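Local coordinates for putative uncharacterized protein PH1780 (Pyrococcus horikoshii, PDB 2YZQ) that is of unknown function but binds S-adenosylmethionine, consistent with a CBS-domain protein that senses an adenosyl ligand, at residues S157-V162 and V170-E175. Sequence-based numbering, arbitrary orientation.
Sequences SMALPV and VGIVDE. With SAM (S-adenosylmethionine), chain B.
I172 packs its CG1 against the methyl of A159, 3.9 Å from CG1 to CB, on the ligand side of the antiparallel beta hairpin of a CBS domain. It lies against one face of the S-adenosylmethionine adenine, CG2 3.6 Å from C4, and its extended chain (chi1 -173°, chi2 157°) takes CD1 toward N6 and N7. Cut back to an alanine, it loses CG1, CG2 and CD1 and is likely to leave this adenine face less covered, with a gap beside A159 CB. Two residues on, on the same face of the sheet, the D174 carboxylate lies by the ribose and methionyl chain, OD2 3.2 Å from C5'; OD1 is hydrogen-bonded to T176 OG1 and the backbone N to OD2 of D177, which binds the ligand. On the other face, V173 CG1 touches both L160 CB and V162 CG2, each at 4.0 Å. L160 and V173 exchange both backbone bonds, L160 N to V173 O nearly straight at 169°. A water bridges the segments, donating to M158 O and accepting from E175 N. At the opposite end V170 and G171 form a classic beta bulge against V162, whose O accepts from V170 N at 2.8 Å and G171 N at 3.2 Å.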
# COMPACT_ATOMS: atom_id res chain seq x y z
N SER A 157 1.04 -8.49 0.25
CA SER A 157 0.29 -7.62 -0.64
C SER A 157 -1.14 -7.47 -0.14
O SER A 157 -1.67 -8.34 0.56
CB SER A 157 0.26 -8.17 -2.06
OG SER A 157 -0.50 -7.32 -2.91
N MET A 158 -1.77 -6.36 -0.50
CA MET A 158 -3.15 -6.12 -0.11
C MET A 158 -4.11 -6.94 -0.95
O MET A 158 -5.29 -7.05 -0.62
CB MET A 158 -3.48 -4.63 -0.27
CG MET A 158 -2.68 -3.74 0.66
SD MET A 158 -3.22 -2.04 0.51
CE MET A 158 -4.81 -2.14 1.29
N ALA A 159 -3.60 -7.54 -2.03
CA ALA A 159 -4.46 -8.34 -2.90
C ALA A 159 -3.83 -9.64 -3.36
O ALA A 159 -2.61 -9.77 -3.41
CB ALA A 159 -4.86 -7.53 -4.12
N LEU A 160 -4.69 -10.60 -3.69
CA LEU A 160 -4.26 -11.89 -4.18
C LEU A 160 -4.65 -12.06 -5.64
O LEU A 160 -5.83 -12.01 -5.98
CB LEU A 160 -4.94 -13.03 -3.41
CG LEU A 160 -4.65 -13.27 -1.94
CD1 LEU A 160 -5.63 -14.29 -1.37
CD2 LEU A 160 -3.22 -13.76 -1.79
N PRO A 161 -3.66 -12.23 -6.53
CA PRO A 161 -4.03 -12.43 -7.94
C PRO A 161 -4.73 -13.80 -7.93
O PRO A 161 -4.34 -14.68 -7.16
CB PRO A 161 -2.68 -12.50 -8.65
CG PRO A 161 -1.81 -11.62 -7.81
CD PRO A 161 -2.21 -12.00 -6.39
N VAL A 162 -5.75 -13.97 -8.75
CA VAL A 162 -6.48 -15.24 -8.80
C VAL A 162 -6.18 -15.95 -10.12
O VAL A 162 -6.15 -15.33 -11.17
CB VAL A 162 -8.01 -15.00 -8.69
CG1 VAL A 162 -8.73 -16.33 -8.68
CG2 VAL A 162 -8.32 -14.21 -7.43
N VAL A 170 -6.78 -14.95 -13.92
CA VAL A 170 -8.18 -14.70 -14.30
C VAL A 170 -8.89 -13.67 -13.43
O VAL A 170 -10.01 -13.28 -13.73
CB VAL A 170 -9.03 -16.00 -14.27
CG1 VAL A 170 -8.48 -17.01 -15.27
CG2 VAL A 170 -9.08 -16.58 -12.87
N GLY A 171 -8.24 -13.22 -12.37
CA GLY A 171 -8.86 -12.23 -11.51
C GLY A 171 -7.95 -11.77 -10.41
O GLY A 171 -6.76 -12.07 -10.39
N ILE A 172 -8.51 -11.01 -9.48
CA ILE A 172 -7.75 -10.50 -8.35
C ILE A 172 -8.75 -10.20 -7.25
O ILE A 172 -9.90 -9.89 -7.53
CB ILE A 172 -6.94 -9.25 -8.79
CG1 ILE A 172 -6.00 -8.81 -7.66
CG2 ILE A 172 -7.89 -8.13 -9.22
CD1 ILE A 172 -4.82 -7.99 -8.16
N VAL A 173 -8.33 -10.31 -5.99
CA VAL A 173 -9.24 -10.07 -4.89
C VAL A 173 -8.56 -9.45 -3.67
O VAL A 173 -7.40 -9.76 -3.39
CB VAL A 173 -9.93 -11.40 -4.45
CG1 VAL A 173 -8.89 -12.39 -3.91
CG2 VAL A 173 -10.99 -11.12 -3.40
N ASP A 174 -9.27 -8.56 -2.98
CA ASP A 174 -8.73 -7.95 -1.77
C ASP A 174 -9.82 -7.87 -0.71
O ASP A 174 -10.95 -8.31 -0.92
CB ASP A 174 -8.08 -6.57 -2.05
CG ASP A 174 -9.07 -5.44 -2.24
OD1 ASP A 174 -10.29 -5.65 -2.17
OD2 ASP A 174 -8.59 -4.31 -2.46
N GLU A 175 -9.46 -7.33 0.45
CA GLU A 175 -10.38 -7.24 1.58
C GLU A 175 -11.71 -6.56 1.26
O GLU A 175 -12.76 -7.02 1.69
CB GLU A 175 -9.68 -6.52 2.74
CG GLU A 175 -10.48 -6.39 4.01
CD GLU A 175 -9.66 -5.80 5.14
OE1 GLU A 175 -8.91 -4.83 4.88
OE2 GLU A 175 -9.76 -6.30 6.28
N SAM B . -7.16 -0.45 0.08
CA SAM B . -8.18 0.20 -0.77
C SAM B . -9.45 0.41 0.03
O SAM B . -10.31 1.16 -0.39
OXT SAM B . -9.61 -0.17 1.09
CB SAM B . -8.45 -0.69 -1.99
CG SAM B . -9.11 0.14 -3.09
SD SAM B . -9.18 -0.82 -4.64
CE SAM B . -10.22 0.30 -5.62
C5' SAM B . -10.24 -2.24 -4.27
C4' SAM B . -10.71 -2.87 -5.58
O4' SAM B . -9.62 -2.87 -6.54
C3' SAM B . -11.14 -4.33 -5.38
O3' SAM B . -12.35 -4.57 -6.11
C2' SAM B . -9.95 -5.12 -5.94
O2' SAM B . -10.34 -6.43 -6.37
C1' SAM B . -9.51 -4.20 -7.08
N9 SAM B . -8.14 -4.43 -7.52
C8 SAM B . -6.99 -4.51 -6.76
N7 SAM B . -5.95 -4.60 -7.54
C5 SAM B . -6.37 -4.70 -8.83
C6 SAM B . -5.76 -4.89 -10.10
N6 SAM B . -4.39 -5.06 -10.20
N1 SAM B . -6.53 -4.92 -11.20
C2 SAM B . -7.86 -4.83 -11.14
N3 SAM B . -8.48 -4.61 -9.98
C4 SAM B . -7.78 -4.57 -8.82
O HOH W 1 -6.81 -6.22 1.33